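Local coordinates for N-carbamoylsarcosine amidase related protein (PDB 3EEF) that probably hydrolyses N-carbamoylsarcosine or a related amide, as a zinc-binding member of the isochorismatase-like cysteine hydrolase family, at residues Pro3-Val8 with Glu36-Ser41; Val28-Lys33 with Lys166-Ile171; Leu118-Cys123 with Pro151-Tyr156. One frame throughout, in Å; residues are numbered along the deposited sequence.

Contact 1. Residues Pro3-Val8 with Glu36-Ser41; sequences PALVVV and ETFRRS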
loop_
_atom_site.group_PDB
_atom_site.type_symbol
_atom_site.label_atom_id
_atom_site.label_comp_id
_atom_site.label_asym_id
_atom_site.label_seq_id
_atom_site.Cartn_x
_atom_site.Cartn_y
_atom_site.Cartn_z
ATOM N N PRO A 3 4.858 -19.316 -12.201
ATOM C CA PRO A 3 4.007 -19.261 -11.053
ATOM C C PRO A 3 4.739 -19.404 -9.736
ATOM O O PRO A 3 5.827 -20.011 -9.680
ATOM C CB PRO A 3 3.113 -20.467 -11.262
ATOM C CG PRO A 3 4.066 -21.494 -11.838
ATOM C CD PRO A 3 5.067 -20.706 -12.651
ATOM N N ALA A 4 4.122 -18.869 -8.674
ATOM C CA ALA A 4 4.540 -19.171 -7.316
ATOM C C ALA A 4 3.380 -19.758 -6.565
ATOM O O ALA A 4 2.219 -19.418 -6.829
ATOM C CB ALA A 4 5.026 -17.925 -6.629
ATOM N N LEU A 5 3.689 -20.623 -5.609
ATOM C CA LEU A 5 2.636 -21.226 -4.800
ATOM C C LEU A 5 2.506 -20.457 -3.483
ATOM O O LEU A 5 3.491 -20.257 -2.785
ATOM C CB LEU A 5 2.927 -22.701 -4.543
ATOM C CG LEU A 5 1.967 -23.453 -3.646
ATOM C CD1 LEU A 5 0.591 -23.723 -4.353
ATOM C CD2 LEU A 5 2.664 -24.735 -3.175
ATOM N N VAL A 6 1.290 -20.004 -3.191
ATOM C CA VAL A 6 0.986 -19.288 -1.961
ATOM C C VAL A 6 0.106 -20.196 -1.125
ATOM O O VAL A 6 -0.977 -20.573 -1.569
ATOM C CB VAL A 6 0.293 -17.922 -2.227
ATOM C CG1 VAL A 6 -0.012 -17.206 -0.928
ATOM C CG2 VAL A 6 1.176 -17.048 -3.089
ATOM N N VAL A 7 0.606 -20.581 0.053
ATOM C CA VAL A 7 -0.059 -21.552 0.923
ATOM C C VAL A 7 -0.685 -20.819 2.091
ATOM O O VAL A 7 0.031 -20.401 3.030
ATOM C CB VAL A 7 0.914 -22.612 1.484
ATOM C CG1 VAL A 7 0.127 -23.649 2.208
ATOM C CG2 VAL A 7 1.772 -23.295 0.370
ATOM N N VAL A 8 -2.011 -20.672 2.054
ATOM C CA VAL A 8 -2.709 -19.785 3.006
ATOM C C VAL A 8 -3.199 -20.469 4.315
ATOM O O VAL A 8 -4.033 -21.351 4.257
ATOM C CB VAL A 8 -3.917 -19.070 2.325
ATOM C CG1 VAL A 8 -4.536 -18.025 3.292
ATOM C CG2 VAL A 8 -3.479 -18.417 0.953
ATOM N N GLU A 36 4.979 -30.199 -2.896
ATOM C CA GLU A 36 6.092 -31.070 -3.314
ATOM C C GLU A 36 6.512 -30.860 -4.781
ATOM O O GLU A 36 7.700 -30.738 -5.068
ATOM C CB GLU A 36 5.760 -32.550 -3.031
ATOM N N THR A 37 5.544 -30.803 -5.692
ATOM C CA THR A 37 5.832 -30.610 -7.114
ATOM C C THR A 37 6.494 -29.234 -7.370
ATOM O O THR A 37 7.418 -29.108 -8.172
ATOM C CB THR A 37 4.561 -30.701 -7.973
ATOM O OG1 THR A 37 3.805 -29.506 -7.799
ATOM C CG2 THR A 37 3.684 -31.889 -7.579
ATOM N N PHE A 38 6.023 -28.203 -6.679
ATOM C CA PHE A 38 6.618 -26.863 -6.828
ATOM C C PHE A 38 8.082 -26.853 -6.405
ATOM O O PHE A 38 8.937 -26.257 -7.080
ATOM C CB PHE A 38 5.832 -25.808 -6.037
ATOM C CG PHE A 38 4.847 -25.075 -6.863
ATOM C CD1 PHE A 38 3.680 -25.688 -7.271
ATOM C CD2 PHE A 38 5.088 -23.766 -7.263
ATOM C CE1 PHE A 38 2.761 -25.001 -8.074
ATOM C CE2 PHE A 38 4.173 -23.088 -8.054
ATOM C CZ PHE A 38 3.014 -23.708 -8.460
ATOM N N ARG A 39 8.348 -27.501 -5.271
ATOM C CA ARG A 39 9.710 -27.646 -4.757
ATOM C C ARG A 39 10.574 -28.424 -5.742
ATOM O O ARG A 39 11.640 -27.966 -6.121
ATOM C CB ARG A 39 9.713 -28.381 -3.420
ATOM C CG ARG A 39 9.201 -27.569 -2.233
ATOM C CD ARG A 39 9.761 -28.138 -0.945
ATOM N NE ARG A 39 9.026 -27.682 0.231
ATOM C CZ ARG A 39 8.248 -28.440 1.008
ATOM N NH1 ARG A 39 8.079 -29.745 0.769
ATOM N NH2 ARG A 39 7.638 -27.892 2.057
ATOM N N ARG A 40 10.096 -29.599 -6.153
ATOM C CA ARG A 40 10.844 -30.459 -7.061
ATOM C C ARG A 40 11.124 -29.714 -8.369
ATOM O O ARG A 40 12.067 -30.033 -9.084
ATOM C CB ARG A 40 10.102 -31.788 -7.312
ATOM N N SER A 41 10.314 -28.702 -8.658
ATOM C CA SER A 41 10.487 -27.907 -9.859
ATOM C C SER A 41 11.170 -26.537 -9.651
ATOM O O SER A 41 11.272 -25.767 -10.605
ATOM C CB SER A 41 9.137 -27.736 -10.535
ATOM O OG SER A 41 9.233 -26.769 -11.552
#
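Phe38, meeting Pro3, Ala4 and Leu5, is the one residue of Glu36-Ser41 that makes substantial contact with strand Pro3-Val8; it supplies more than half of the 179 Å² buried between them. Before it, Thr37 OG1 bonds to Val34 O within the helix. At Phe38 the side chain leaves the helix toward the strand. Its chi1 of -96° lies well away from a staggered value, a rotation that goes with laying the ring against the backbone of Ala4 and Leu5. Leu5 CB sits over one face, 3.7 Å from the ring centroid and nearly on the ring normal, which defines a CH-pi contact. Leu5 holds CG anti to its backbone N (chi1 176°), which carries the isobutyl end past the ring toward Val34 and Ile35 of the same helix. The ring atom CE2 does most of the remaining work: it lies 3.5 Å from Leu5 N and 3.7 Å from Ala4 C. Pro3 O approaches the same CE2 at the ring edge, near the ring plane, at 3.9 Å, and Pro3 CG comes to 4.1 Å from Phe38 CE2 as the two side chains pass at a slant. After Phe38, Arg39 NH2 forms a salt bridge with Asp85 OD2, and at Ser41 the chain leaves helical geometry. The short axes approach to 9.4 Å, with N-to-C directions 141° apart, as expected of a helix packed on a parallel sheet in a beta-alpha-beta crossover: helix 22-40 links strand 3-8 to its neighbour 45-50, while Phe38 also touches Leu43, Val45 and Val114, reaching strand 112-116 on the other flank.

Contact 2. Residues Val28-Lys33 with Lys166-Ile171; sequences VGPARK and KRSDEI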
loop_
_atom_site.group_PDB
_atom_site.type_symbol
_atom_site.label_atom_id
_atom_site.label_comp_id
_atom_site.label_asym_id
_atom_site.label_seq_id
_atom_site.Cartn_x
_atom_site.Cartn_y
_atom_site.Cartn_z
ATOM N N VAL A 28 -5.036 -31.397 3.489
ATOM C CA VAL A 28 -3.624 -31.664 3.770
ATOM C C VAL A 28 -2.913 -32.529 2.717
ATOM O O VAL A 28 -1.845 -32.150 2.240
ATOM C CB VAL A 28 -3.428 -32.284 5.133
ATOM C CG1 VAL A 28 -1.951 -32.575 5.364
ATOM C CG2 VAL A 28 -3.966 -31.347 6.192
ATOM N N GLY A 29 -3.488 -33.670 2.352
ATOM C CA GLY A 29 -2.886 -34.520 1.320
ATOM C C GLY A 29 -2.581 -33.777 0.025
ATOM O O GLY A 29 -1.422 -33.658 -0.369
ATOM N N PRO A 30 -3.622 -33.254 -0.630
ATOM C CA PRO A 30 -3.478 -32.408 -1.825
ATOM C C PRO A 30 -2.491 -31.241 -1.689
ATOM O O PRO A 30 -1.753 -30.950 -2.636
ATOM C CB PRO A 30 -4.898 -31.895 -2.064
ATOM C CG PRO A 30 -5.762 -33.050 -1.579
ATOM C CD PRO A 30 -5.038 -33.561 -0.345
ATOM N N ALA A 31 -2.463 -30.599 -0.535
ATOM C CA ALA A 31 -1.555 -29.480 -0.307
ATOM C C ALA A 31 -0.090 -29.928 -0.352
ATOM O O ALA A 31 0.745 -29.307 -1.010
ATOM C CB ALA A 31 -1.874 -28.782 1.033
ATOM N N ARG A 32 0.207 -31.005 0.365
ATOM C CA ARG A 32 1.531 -31.624 0.353
ATOM C C ARG A 32 1.952 -31.985 -1.069
ATOM O O ARG A 32 3.104 -31.801 -1.441
ATOM C CB ARG A 32 1.548 -32.881 1.237
ATOM C CG ARG A 32 2.859 -33.693 1.171
ATOM C CD ARG A 32 2.902 -34.816 2.222
ATOM N NE ARG A 32 1.846 -35.814 1.994
ATOM C CZ ARG A 32 0.847 -36.114 2.834
ATOM N NH1 ARG A 32 0.715 -35.523 4.028
ATOM N NH2 ARG A 32 -0.036 -37.042 2.472
ATOM N N LYS A 33 1.004 -32.496 -1.846
ATOM C CA LYS A 33 1.262 -32.891 -3.230
ATOM C C LYS A 33 1.606 -31.681 -4.083
ATOM O O LYS A 33 2.556 -31.709 -4.851
ATOM C CB LYS A 33 0.027 -33.603 -3.783
ATOM C CG LYS A 33 0.121 -34.075 -5.224
ATOM C CD LYS A 33 -1.069 -35.018 -5.541
ATOM C CE LYS A 33 -0.699 -36.150 -6.506
ATOM N NZ LYS A 33 -1.824 -37.153 -6.678
ATOM N N LYS A 166 -8.003 -25.879 -10.736
ATOM C CA LYS A 166 -7.314 -27.118 -11.063
ATOM C C LYS A 166 -7.435 -28.091 -9.908
ATOM O O LYS A 166 -7.852 -27.696 -8.822
ATOM C CB LYS A 166 -5.828 -26.848 -11.326
ATOM C CG LYS A 166 -5.538 -26.039 -12.598
ATOM C CD LYS A 166 -6.022 -26.750 -13.858
ATOM C CE LYS A 166 -5.354 -26.198 -15.119
ATOM N NZ LYS A 166 -6.121 -26.576 -16.350
ATOM N N ARG A 167 -7.051 -29.347 -10.139
ATOM C CA ARG A 167 -6.960 -30.337 -9.075
ATOM C C ARG A 167 -5.503 -30.629 -8.771
ATOM O O ARG A 167 -4.620 -30.384 -9.598
ATOM C CB ARG A 167 -7.701 -31.619 -9.439
ATOM C CG ARG A 167 -9.072 -31.361 -10.033
ATOM C CD ARG A 167 -9.964 -32.583 -10.012
ATOM N NE ARG A 167 -10.735 -32.650 -8.772
ATOM C CZ ARG A 167 -10.413 -33.362 -7.693
ATOM N NH1 ARG A 167 -9.312 -34.113 -7.651
ATOM N NH2 ARG A 167 -11.217 -33.328 -6.638
ATOM N N SER A 168 -5.249 -31.124 -7.559
ATOM C CA SER A 168 -3.876 -31.322 -7.115
ATOM C C SER A 168 -3.133 -32.260 -8.063
ATOM O O SER A 168 -1.969 -32.032 -8.355
ATOM C CB SER A 168 -3.804 -31.825 -5.671
ATOM O OG SER A 168 -4.617 -32.954 -5.457
ATOM N N ASP A 169 -3.833 -33.273 -8.583
ATOM C CA ASP A 169 -3.217 -34.252 -9.499
ATOM C C ASP A 169 -2.892 -33.720 -10.900
ATOM O O ASP A 169 -2.269 -34.439 -11.677
ATOM C CB ASP A 169 -4.036 -35.569 -9.578
ATOM C CG ASP A 169 -5.472 -35.365 -10.067
ATOM O OD1 ASP A 169 -5.737 -34.444 -10.871
ATOM O OD2 ASP A 169 -6.349 -36.141 -9.634
ATOM N N GLU A 170 -3.312 -32.493 -11.225
ATOM C CA GLU A 170 -2.902 -31.819 -12.466
ATOM C C GLU A 170 -1.669 -30.894 -12.247
ATOM O O GLU A 170 -1.428 -30.396 -11.145
ATOM C CB GLU A 170 -4.071 -31.030 -13.040
ATOM C CG GLU A 170 -5.368 -31.818 -13.186
ATOM C CD GLU A 170 -6.556 -30.927 -13.545
ATOM O OE1 GLU A 170 -7.084 -30.233 -12.658
ATOM O OE2 GLU A 170 -6.974 -30.920 -14.718
ATOM N N ILE A 171 -0.871 -30.698 -13.292
ATOM C CA ILE A 171 0.318 -29.812 -13.225
ATOM C C ILE A 171 0.748 -29.320 -14.630
ATOM O O ILE A 171 1.160 -30.104 -15.508
ATOM C CB ILE A 171 1.571 -30.434 -12.463
ATOM C CG1 ILE A 171 2.171 -31.663 -13.209
ATOM C CG2 ILE A 171 1.232 -30.769 -11.019
ATOM C CD1 ILE A 171 3.306 -31.317 -14.174
#
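Van der Waals contact between Pro30 and Ser168 forms the centre of this interface, where their CA atoms come within 5.4 Å. Ser168 OG lies against Pro30 CB at 3.6 Å, and Ser168 CB is 3.8 Å from the same carbon. The hydroxyl oxygen sits between the backbone N and carbonyl carbon of Ser168 (chi1 52°), the rotation that places it against Pro30 CB. Lys33, one turn on, brings only CD near, 4.1 Å from Ser168 OG.

Electrostatics enter weakly. Lys33 NZ is 4.0 Å from Asp169 CB, but 5.5 Å from Asp169 OD2, because the carboxylate leads away from the helix; the opposite charges may attract at this range without forming a salt bridge.

Hydrogen bonding serves the loop instead of the interface. Arg167 to Glu170 make a type I beta turn, closed by Glu170 N to Arg167 O at 3.0 Å, and Arg167 N gives a further bond of 2.7 Å to the anti lone pair of Glu170 OE1. Outside the two segments, Asp143 OD1 accepts from Ser168 N and Glu142 OE2 pairs with Arg167 NE, tying the turn to the residues just past strand 137-141.

With no hydrogen bond crossing between helix 22-40 and the turn after strand 164-166, their association here rests on van der Waals contact around the buried Ser168, with at most a weak, long-range attraction between Lys33 and Asp169, while the turn's form is set by its own bonds and by Glu142 and Asp143.

Contact 3. Residues Leu118-Cys123 with Pro151-Tyr156; sequences LDADIC and PNWKDY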
loop_
_atom_site.group_PDB
_atom_site.type_symbol
_atom_site.label_atom_id
_atom_site.label_comp_id
_atom_site.label_asym_id
_atom_site.label_seq_id
_atom_site.Cartn_x
_atom_site.Cartn_y
_atom_site.Cartn_z
ATOM N N LEU A 118 -6.552 -22.305 3.595
ATOM C CA LEU A 118 -7.750 -21.986 4.370
ATOM C C LEU A 118 -8.078 -20.501 4.369
ATOM O O LEU A 118 -7.242 -19.683 4.775
ATOM C CB LEU A 118 -7.540 -22.429 5.836
ATOM C CG LEU A 118 -7.114 -23.877 5.873
ATOM C CD1 LEU A 118 -6.985 -24.331 7.285
ATOM C CD2 LEU A 118 -8.083 -24.763 5.007
ATOM N N ASP A 119 -9.269 -20.119 3.907
ATOM C CA ASP A 119 -10.204 -20.982 3.181
ATOM C C ASP A 119 -10.805 -20.212 2.029
ATOM O O ASP A 119 -10.602 -18.995 1.907
ATOM C CB ASP A 119 -11.305 -21.520 4.113
ATOM C CG ASP A 119 -11.947 -20.451 4.945
ATOM O OD1 ASP A 119 -12.510 -19.519 4.335
ATOM O OD2 ASP A 119 -11.918 -20.567 6.192
ATOM N N ALA A 120 -11.562 -20.924 1.204
ATOM C CA ALA A 120 -12.206 -20.375 0.012
ATOM C C ALA A 120 -13.135 -19.141 0.222
ATOM O O ALA A 120 -13.413 -18.371 -0.717
ATOM C CB ALA A 120 -12.997 -21.521 -0.689
ATOM N N ASP A 121 -13.645 -18.986 1.429
ATOM C CA ASP A 121 -14.569 -17.896 1.739
ATOM C C ASP A 121 -13.899 -16.633 2.235
ATOM O O ASP A 121 -14.397 -15.525 1.999
ATOM C CB ASP A 121 -15.532 -18.355 2.831
ATOM C CG ASP A 121 -16.748 -18.989 2.276
ATOM O OD1 ASP A 121 -16.758 -19.285 1.057
ATOM O OD2 ASP A 121 -17.703 -19.183 3.053
ATOM N N ILE A 122 -12.819 -16.817 2.991
ATOM C CA ILE A 122 -12.165 -15.722 3.660
ATOM C C ILE A 122 -10.731 -15.532 3.128
ATOM O O ILE A 122 -10.535 -14.835 2.108
ATOM C CB ILE A 122 -12.200 -15.902 5.178
ATOM C CG1 ILE A 122 -13.649 -16.105 5.669
ATOM C CG2 ILE A 122 -11.611 -14.702 5.861
ATOM C CD1 ILE A 122 -13.732 -16.478 7.174
ATOM N N CYS A 123 -9.734 -16.149 3.759
ATOM C CA CYS A 123 -8.358 -15.713 3.501
ATOM C C CYS A 123 -7.855 -16.026 2.077
ATOM O O CYS A 123 -7.093 -15.238 1.499
ATOM C CB CYS A 123 -7.404 -16.288 4.550
ATOM S SG CYS A 123 -7.767 -15.769 6.285
ATOM N N PRO A 151 -21.181 -22.276 -0.530
ATOM C CA PRO A 151 -21.027 -23.470 -1.375
ATOM C C PRO A 151 -20.761 -23.141 -2.847
ATOM O O PRO A 151 -20.265 -23.987 -3.588
ATOM C CB PRO A 151 -22.379 -24.175 -1.227
ATOM C CG PRO A 151 -23.347 -23.069 -0.981
ATOM C CD PRO A 151 -22.601 -22.043 -0.171
ATOM N N ASN A 152 -21.093 -21.920 -3.254
ATOM C CA ASN A 152 -20.814 -21.434 -4.610
ATOM C C ASN A 152 -19.418 -20.788 -4.778
ATOM O O ASN A 152 -19.230 -19.960 -5.687
ATOM C CB ASN A 152 -21.888 -20.405 -5.016
ATOM C CG ASN A 152 -23.294 -20.994 -5.014
ATOM O OD1 ASN A 152 -23.504 -22.119 -5.469
ATOM N ND2 ASN A 152 -24.259 -20.233 -4.497
ATOM N N TRP A 153 -18.455 -21.171 -3.930
ATOM C CA TRP A 153 -17.161 -20.489 -3.896
ATOM C C TRP A 153 -16.414 -20.596 -5.225
ATOM O O TRP A 153 -15.899 -19.598 -5.735
ATOM C CB TRP A 153 -16.299 -20.975 -2.725
ATOM C CG TRP A 153 -15.901 -22.430 -2.744
ATOM C CD1 TRP A 153 -16.575 -23.465 -2.177
ATOM C CD2 TRP A 153 -14.713 -22.991 -3.303
ATOM N NE1 TRP A 153 -15.893 -24.641 -2.373
ATOM C CE2 TRP A 153 -14.738 -24.373 -3.045
ATOM C CE3 TRP A 153 -13.630 -22.458 -3.998
ATOM C CZ2 TRP A 153 -13.740 -25.232 -3.474
ATOM C CZ3 TRP A 153 -12.634 -23.309 -4.422
ATOM C CH2 TRP A 153 -12.694 -24.682 -4.153
ATOM N N LYS A 154 -16.393 -21.796 -5.789
ATOM C CA LYS A 154 -15.731 -22.068 -7.067
ATOM C C LYS A 154 -16.220 -21.085 -8.140
ATOM O O LYS A 154 -15.434 -20.540 -8.901
ATOM C CB LYS A 154 -16.024 -23.528 -7.469
ATOM C CG LYS A 154 -14.931 -24.237 -8.225
ATOM C CD LYS A 154 -15.292 -25.738 -8.414
ATOM C CE LYS A 154 -15.058 -26.218 -9.876
ATOM N NZ LYS A 154 -15.217 -27.701 -10.063
ATOM N N ASP A 155 -17.529 -20.856 -8.169
ATOM C CA ASP A 155 -18.179 -19.941 -9.120
ATOM C C ASP A 155 -17.732 -18.486 -8.934
ATOM O O ASP A 155 -17.635 -17.717 -9.898
ATOM C CB ASP A 155 -19.709 -20.016 -8.917
ATOM C CG ASP A 155 -20.504 -19.836 -10.207
ATOM O OD1 ASP A 155 -20.622 -18.693 -10.703
ATOM O OD2 ASP A 155 -21.062 -20.844 -10.701
ATOM N N TYR A 156 -17.503 -18.122 -7.677
ATOM C CA TYR A 156 -17.106 -16.783 -7.311
ATOM C C TYR A 156 -15.683 -16.502 -7.784
ATOM O O TYR A 156 -15.440 -15.491 -8.455
ATOM C CB TYR A 156 -17.196 -16.600 -5.786
ATOM C CG TYR A 156 -17.122 -15.162 -5.399
ATOM C CD1 TYR A 156 -18.276 -14.424 -5.236
ATOM C CD2 TYR A 156 -15.894 -14.530 -5.236
ATOM C CE1 TYR A 156 -18.224 -13.089 -4.899
ATOM C CE2 TYR A 156 -15.825 -13.203 -4.887
ATOM C CZ TYR A 156 -16.994 -12.479 -4.723
ATOM O OH TYR A 156 -16.955 -11.150 -4.390
#
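The backbones come nearest at Ala120 and Trp153, whose CA atoms are 6.3 Å apart, where an irregular loop meets the first turn of helix 153-161. Ala120 CB points at the indole and touches it obliquely at the ring fusion, 3.5 Å from Trp153 CD2 and equally close to CE3. Trp153 has CG between its backbone N and carbonyl carbon (chi1 63°), the rotation that brings the indole beside this methyl group. Asp121 reaches Trp153 more lightly: Asp121 OD1 is 4.2 Å from Trp153 CB, and the carboxylate plane stands 76° from the ring plane. Its stronger partners are the backbone N atoms of Ile149 and Asp150, both bound to Asp121 OD2.

The loop carries a cis peptide between Leu118 and Asp119 and runs into helix 123-133 at Cys123, consistent with the cis bond that cysteine hydrolases of the isochorismatase type place shortly before the helix bearing their nucleophile. Asp119 OD1 braces the bend by accepting two N-H groups, from Asp121 N at 3.2 Å, which makes an Asx turn, and from Ile122 N at 3.0 Å, nearly in line with the C-O bond.

The subunit interface adjoins this loop: Asp121 O is hydrogen-bonded to Tyr156 OH of the second subunit, and Tyr156 OH of this chain reaches Asp121 O of that neighbour in return.

From the N terminus, contact 1 closes first, bringing helix 22-40 back over strand 3-8. Contact 2 opens within that span, at 28-33, and closes only at 166-171, so contacts 1 and 2 cross; both use helix 22-40, and their centres lie 10 Å apart. Contact 3 follows contact 1 in series and falls wholly between the two ends of contact 2. Val8 O lies 2.8 Å from Leu118 N, a probable hydrogen bond linking contact 1 to contact 3. Together the contacts tie strand 3-8 to helix 22-40, that helix to the turn after strand 164-166, and the loop entering helix 123-133 to helix 153-161.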